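Local coordinates for protein acetyltransferase (Escherichia coli, PDB 7BYY) that acetylates aminoacyl-tRNAs as a GNAT-family toxin, probably including glycyl-tRNA, with acetyl-CoA as the acetyl donor, at residues D38-V41 with R42-K46; K47-N51 with S52-A56. The protein carries 1 engineered substitution. All blocks are in the same frame, centred on the assembly; numbering follows the deposited sequence.

Contact 1 of 2, residues D38-V41 with R42-K46; sequences DKFV and RASLK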
ATOM      1  N   ASP A  38     -21.738   0.906  12.398  1.00 54.35           N
ATOM      2  CA  ASP A  38     -23.048   1.362  11.938  1.00 55.98           C
ATOM      3  C   ASP A  38     -23.018   2.840  11.572  1.00 55.98           C
ATOM      4  O   ASP A  38     -23.394   3.227  10.461  1.00 58.20           O
ATOM      5  CB  ASP A  38     -24.106   1.110  13.012  1.00 63.07           C
ATOM      6  CG  ASP A  38     -24.576  -0.326  13.046  1.00 68.66           C
ATOM      7  OD1 ASP A  38     -24.148  -1.119  12.183  1.00 69.93           O
ATOM      8  OD2 ASP A  38     -25.389  -0.659  13.935  1.00 72.14           O
ATOM      9  N   LYS A  39     -22.583   3.685  12.509  1.00 53.34           N
ATOM     10  CA  LYS A  39     -22.564   5.120  12.263  1.00 52.69           C
ATOM     11  C   LYS A  39     -21.570   5.512  11.176  1.00 47.03           C
ATOM     12  O   LYS A  39     -21.755   6.551  10.533  1.00 45.08           O
ATOM     13  CB  LYS A  39     -22.253   5.869  13.560  1.00 59.52           C
ATOM     14  CG  LYS A  39     -22.775   7.300  13.583  1.00 67.42           C
ATOM     15  CD  LYS A  39     -24.256   7.358  13.218  1.00 72.02           C
ATOM     16  CE  LYS A  39     -24.770   8.792  13.188  1.00 75.19           C
ATOM     17  NZ  LYS A  39     -25.013   9.338  14.554  1.00 77.98           N
ATOM     18  N   PHE A  40     -20.528   4.706  10.951  1.00 44.04           N
ATOM     19  CA  PHE A  40     -19.564   5.029   9.904  1.00 42.86           C
ATOM     20  C   PHE A  40     -20.185   4.883   8.523  1.00 42.91           C
ATOM     21  O   PHE A  40     -20.069   5.778   7.679  1.00 41.77           O
ATOM     22  CB  PHE A  40     -18.329   4.139  10.023  1.00 42.84           C
ATOM     23  CG  PHE A  40     -17.359   4.305   8.887  1.00 43.57           C
ATOM     24  CD1 PHE A  40     -17.397   3.459   7.792  1.00 42.77           C
ATOM     25  CD2 PHE A  40     -16.415   5.317   8.912  1.00 45.82           C
ATOM     26  CE1 PHE A  40     -16.508   3.616   6.743  1.00 42.79           C
ATOM     27  CE2 PHE A  40     -15.520   5.479   7.866  1.00 45.80           C
ATOM     28  CZ  PHE A  40     -15.567   4.626   6.781  1.00 43.90           C
ATOM     29  N   VAL A  41     -20.839   3.747   8.273  1.00 44.59           N
ATOM     30  CA  VAL A  41     -21.422   3.496   6.960  1.00 44.93           C
ATOM     31  C   VAL A  41     -22.561   4.469   6.684  1.00 46.29           C
ATOM     32  O   VAL A  41     -22.702   4.978   5.564  1.00 45.16           O
ATOM     33  CB  VAL A  41     -21.889   2.032   6.860  1.00 43.93           C
ATOM     34  CG1 VAL A  41     -22.432   1.734   5.470  1.00 44.76           C
ATOM     35  CG2 VAL A  41     -20.754   1.084   7.217  1.00 39.34           C
ATOM     36  N   ARG A  42     -23.385   4.753   7.697  1.00 46.69           N
ATOM     37  CA  ARG A  42     -24.540   5.616   7.475  1.00 47.51           C
ATOM     38  C   ARG A  42     -24.117   7.030   7.098  1.00 47.18           C
ATOM     39  O   ARG A  42     -24.645   7.604   6.139  1.00 47.57           O
ATOM     40  CB  ARG A  42     -25.423   5.652   8.720  1.00 49.53           C
ATOM     41  CG  ARG A  42     -26.063   4.333   9.074  1.00 50.01           C
ATOM     42  CD  ARG A  42     -26.972   4.504  10.279  1.00 53.99           C
ATOM     43  NE  ARG A  42     -26.892   3.376  11.199  1.00 58.67           N
ATOM     44  CZ  ARG A  42     -27.938   2.868  11.843  1.00 64.03           C
ATOM     45  NH1 ARG A  42     -29.142   3.389  11.658  1.00 65.78           N
ATOM     46  NH2 ARG A  42     -27.780   1.832  12.657  1.00 67.02           N
ATOM     47  N   ALA A  43     -23.153   7.598   7.822  1.00 46.24           N
ATOM     48  CA  ALA A  43     -22.851   9.019   7.729  1.00 47.95           C
ATOM     49  C   ALA A  43     -21.496   9.346   7.114  1.00 48.07           C
ATOM     50  O   ALA A  43     -21.361  10.405   6.499  1.00 51.59           O
ATOM     51  CB  ALA A  43     -22.922   9.664   9.119  1.00 49.24           C
ATOM     52  N   SER A  44     -20.489   8.485   7.265  1.00 46.10           N
ATOM     53  CA  SER A  44     -19.120   8.850   6.922  1.00 48.01           C
ATOM     54  C   SER A  44     -18.501   8.023   5.806  1.00 45.54           C
ATOM     55  O   SER A  44     -17.355   8.294   5.427  1.00 43.40           O
ATOM     56  CB  SER A  44     -18.227   8.752   8.166  1.00 52.28           C
ATOM     57  OG  SER A  44     -16.855   8.813   7.811  1.00 53.46           O
ATOM     58  N   LEU A  45     -19.209   7.030   5.266  1.00 44.63           N
ATOM     59  CA  LEU A  45     -18.592   6.141   4.285  1.00 39.36           C
ATOM     60  C   LEU A  45     -18.276   6.874   2.986  1.00 41.50           C
ATOM     61  O   LEU A  45     -17.202   6.680   2.403  1.00 39.85           O
ATOM     62  CB  LEU A  45     -19.502   4.944   4.018  1.00 34.43           C
ATOM     63  CG  LEU A  45     -19.125   4.084   2.809  1.00 31.11           C
ATOM     64  CD1 LEU A  45     -17.790   3.375   3.029  1.00 29.93           C
ATOM     65  CD2 LEU A  45     -20.226   3.088   2.488  1.00 31.26           C
ATOM     66  N   LYS A  46     -19.198   7.722   2.522  1.00 43.09           N
ATOM     67  CA  LYS A  46     -19.021   8.389   1.236  1.00 42.26           C
ATOM     68  C   LYS A  46     -17.819   9.328   1.251  1.00 43.82           C
ATOM     69  O   LYS A  46     -17.032   9.358   0.297  1.00 41.92           O
ATOM     70  CB  LYS A  46     -20.291   9.157   0.869  1.00 43.12           C
ATOM     71  CG  LYS A  46     -21.470   8.283   0.473  1.00 43.10           C
ATOM     72  CD  LYS A  46     -22.566   9.121  -0.157  1.00 49.62           C
ATOM     73  CE  LYS A  46     -23.429   8.300  -1.099  1.00 54.26           C
ATOM     74  NZ  LYS A  46     -24.233   9.165  -2.017  1.00 58.33           N
TER
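Three backbone hydrogen bonds join 38-41 to 42-46, from Arg-42 N to Asp-38 O, from Ala-43 N to Lys-39 O at 3.2 Å, and from Ser-44 N to Phe-40 O at 2.8 Å. They are consecutive i to i+4 bonds of helix 35-50, which widens to a pi-type turn at 42-44. The Ser-44 N-H reaches Phe-40 O at 145°, tilted from the carbonyl plane.

On one flank Asp-38 and Arg-42 run side by side, their carboxylate and guanidinium planes turned 65° apart. Asp-38 OD1 takes the backbone N-H of Cys-32, and the pairing of Asp-38 OD2 with Arg-42 NH2 is a long salt bridge, 3.7 Å. The arginine chain bends at chi3 on its way back along the helix, and its CG passes 3.2 Å from Asp-38 O, while that oxygen also lies near the guanidinium edge. Because Asp-31 comes close to OD2 as well, the arginine probably offsets some of the clustered negative charge.

The apolar flank faces the sheet, where Phe-40 touches Thr-72 and Val-41 touches Leu-67 and Ile-70 of strand 67-79. Phe-40 carries its CG anti to the backbone N (chi1 173°), which swings the ring forward along the helix; Leu-45 CA and Ser-44 C lie over one face. Ser-44 OG approaches the ring carbons CE2 and CD2 of Phe-40. Leu-45 crosses Phe-40 at about a right angle, CD1 reaching Phe-40 CE1 at 3.9 Å. Its other methyl, CD2, packs alongside Val-41, which points the same way, and stops 3.9 Å from Val-41 CG1.

Contact 2 of 2, residues K47-N51 with S52-A56; sequences KSVRN and SDCAA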
ATOM      1  N   LYS A  47     -17.659  10.099   2.325  1.00 47.08           N
ATOM      2  CA  LYS A  47     -16.608  11.108   2.354  1.00 49.37           C
ATOM      3  C   LYS A  47     -15.240  10.518   2.648  1.00 48.21           C
ATOM      4  O   LYS A  47     -14.224  11.112   2.274  1.00 48.26           O
ATOM      5  CB  LYS A  47     -16.947  12.173   3.386  1.00 54.93           C
ATOM      6  CG  LYS A  47     -18.429  12.427   3.484  1.00 62.95           C
ATOM      7  CD  LYS A  47     -18.771  13.079   4.808  1.00 67.49           C
ATOM      8  CE  LYS A  47     -19.311  14.482   4.562  1.00 70.21           C
ATOM      9  NZ  LYS A  47     -19.943  15.107   5.738  1.00 71.90           N
ATOM     10  N   SER A  48     -15.187   9.367   3.317  1.00 48.12           N
ATOM     11  CA  SER A  48     -13.896   8.753   3.599  1.00 46.78           C
ATOM     12  C   SER A  48     -13.202   8.322   2.312  1.00 44.35           C
ATOM     13  O   SER A  48     -12.033   8.650   2.086  1.00 44.25           O
ATOM     14  CB  SER A  48     -14.072   7.570   4.550  1.00 44.02           C
ATOM     15  OG  SER A  48     -14.360   8.023   5.860  1.00 44.50           O
ATOM     16  N   VAL A  49     -13.910   7.589   1.449  1.00 41.04           N
ATOM     17  CA  VAL A  49     -13.287   7.136   0.209  1.00 42.36           C
ATOM     18  C   VAL A  49     -13.173   8.260  -0.813  1.00 44.71           C
ATOM     19  O   VAL A  49     -12.333   8.177  -1.718  1.00 46.43           O
ATOM     20  CB  VAL A  49     -14.035   5.932  -0.391  1.00 40.01           C
ATOM     21  CG1 VAL A  49     -14.350   4.908   0.693  1.00 40.58           C
ATOM     22  CG2 VAL A  49     -15.299   6.372  -1.098  1.00 37.61           C
ATOM     23  N   ARG A  50     -13.987   9.312  -0.694  1.00 45.86           N
ATOM     24  CA  ARG A  50     -13.809  10.481  -1.548  1.00 45.64           C
ATOM     25  C   ARG A  50     -12.486  11.168  -1.242  1.00 45.85           C
ATOM     26  O   ARG A  50     -11.718  11.501  -2.152  1.00 45.77           O
ATOM     27  CB  ARG A  50     -14.978  11.449  -1.366  1.00 49.60           C
ATOM     28  CG  ARG A  50     -16.006  11.391  -2.483  1.00 55.51           C
ATOM     29  CD  ARG A  50     -16.832  12.665  -2.548  1.00 61.31           C
ATOM     30  NE  ARG A  50     -18.048  12.575  -1.743  1.00 66.56           N
ATOM     31  CZ  ARG A  50     -19.243  12.248  -2.227  1.00 68.69           C
ATOM     32  NH1 ARG A  50     -19.383  11.975  -3.518  1.00 70.14           N
ATOM     33  NH2 ARG A  50     -20.296  12.194  -1.420  1.00 68.04           N
ATOM     34  N   ASN A  51     -12.201  11.380   0.044  1.00 49.59           N
ATOM     35  CA  ASN A  51     -10.878  11.826   0.462  1.00 50.23           C
ATOM     36  C   ASN A  51      -9.807  10.794   0.141  1.00 48.45           C
ATOM     37  O   ASN A  51      -8.618  11.128   0.152  1.00 52.06           O
ATOM     38  CB  ASN A  51     -10.888  12.128   1.963  1.00 55.59           C
ATOM     39  CG  ASN A  51      -9.695  12.955   2.408  1.00 62.51           C
ATOM     40  OD1 ASN A  51      -8.546  12.518   2.317  1.00 65.67           O
ATOM     41  ND2 ASN A  51      -9.965  14.159   2.900  1.00 63.39           N
ATOM     42  N   SER A  52     -10.208   9.561  -0.171  1.00 45.03           N
ATOM     43  CA  SER A  52      -9.296   8.421  -0.262  1.00 41.74           C
ATOM     44  C   SER A  52      -8.613   8.184   1.083  1.00 41.88           C
ATOM     45  O   SER A  52      -7.409   7.929   1.160  1.00 41.88           O
ATOM     46  CB  SER A  52      -8.269   8.587  -1.388  1.00 37.93           C
ATOM     47  OG  SER A  52      -7.221   9.461  -1.013  1.00 37.48           O
ATOM     48  N   ASP A  53      -9.398   8.298   2.161  1.00 41.21           N
ATOM     49  CA  ASP A  53      -8.954   7.855   3.476  1.00 40.78           C
ATOM     50  C   ASP A  53      -8.886   6.338   3.570  1.00 37.86           C
ATOM     51  O   ASP A  53      -8.183   5.812   4.437  1.00 35.76           O
ATOM     52  CB  ASP A  53      -9.895   8.382   4.561  1.00 45.29           C
ATOM     53  CG  ASP A  53      -9.816   9.884   4.733  1.00 50.84           C
ATOM     54  OD1 ASP A  53      -8.707  10.402   4.985  1.00 53.04           O
ATOM     55  OD2 ASP A  53     -10.868  10.550   4.622  1.00 53.23           O
ATOM     56  N   CYS A  54      -9.606   5.631   2.702  1.00 36.32           N
ATOM     57  CA  CYS A  54      -9.665   4.177   2.715  1.00 34.24           C
ATOM     58  C   CYS A  54     -10.297   3.716   1.410  1.00 33.16           C
ATOM     59  O   CYS A  54     -10.880   4.509   0.666  1.00 34.77           O
ATOM     60  CB  CYS A  54     -10.468   3.653   3.910  1.00 34.91           C
ATOM     61  SG  CYS A  54     -12.243   4.055   3.864  1.00 34.58           S
ATOM     62  N   ALA A  55     -10.171   2.419   1.145  1.00 30.26           N
ATOM     63  CA  ALA A  55     -10.934   1.752   0.104  1.00 33.43           C
ATOM     64  C   ALA A  55     -11.973   0.847   0.751  1.00 37.14           C
ATOM     65  O   ALA A  55     -11.788   0.370   1.874  1.00 36.79           O
ATOM     66  CB  ALA A  55     -10.035   0.933  -0.820  1.00 35.63           C
ATOM     67  N   ALA A  56     -13.069   0.614   0.035  1.00 40.16           N
ATOM     68  CA  ALA A  56     -14.195  -0.139   0.568  1.00 40.73           C
ATOM     69  C   ALA A  56     -14.581  -1.263  -0.380  1.00 42.46           C
ATOM     70  O   ALA A  56     -14.626  -1.077  -1.601  1.00 41.02           O
ATOM     71  CB  ALA A  56     -15.406   0.769   0.810  1.00 42.94           C
TER
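Asp-53 folds back over the last turn of helix 35-50, its N-H bonding to Ser-48 O at 2.7 Å. With the weak bond from Ser-52 N to Val-49 O at 3.0 Å, this makes a Schellman motif, the common C-terminal stop of a helix. Ser-52 is its C-prime residue and turns the chain with a positive phi of 61°.

Around that turn the side chains arrange themselves in two groups. In one, Asn-51 and Asp-53 cross at a slant, amide and carboxylate nearly parallel but without a hydrogen bond between them; Asn-51 CB is the part beside Asp-53 OD2. Asp-53 OD1 forms a salt bridge with Lys-136 NZ of the second subunit.

The apolar group hangs on Cys-54. With chi1 at 67°, SG is tucked between the backbone N and the carbonyl carbon, which sets the sulfur 3.9 Å from Val-49 CG1 and 4.0 Å from Ser-48 CB. Val-49 holds CG1 anti to its own carbonyl carbon (chi1 -45°), and this places the methyl 3.5 Å from Cys-54 O and, more loosely, near Ala-56 CB. Ser-48 OG, for its part, is turned back to bond Ser-44 O one turn earlier. As the chain enters strand 55-61, Cys-54 and Ala-56 also touch strand 67-79.

Chemically, OD2 of Asp-53 sits near Ser-48 O, so two acceptors lie close at a helix end that would be electron-rich; the lysine of the second subunit, weakly bonded to Asn-51 O too, probably offsets that negative potential.

How the contacts relate
From the N terminus, the chain enters helix 35-50 after strand 13-17 and the long loop that follows it. Contact 1 spans the middle of the helix, and contact 2 follows directly, where the helix stops and strand 55-61 begins. The two run in series, neither enclosing nor crossing the other: contact 1 stays within the helix, while contact 2 turns the chain from helix to strand; neither closes a long loop. They touch on the helix flank that faces the sheet. Phe-40 CE2 packs 3.4 Å from Ser-48 OG, and Leu-45 CD1 sits 4.2 Å from Ala-56 CB. Contact 1 thus sets the helix against strand 67-79, while contact 2 joins it to strand 55-61 and to the second subunit.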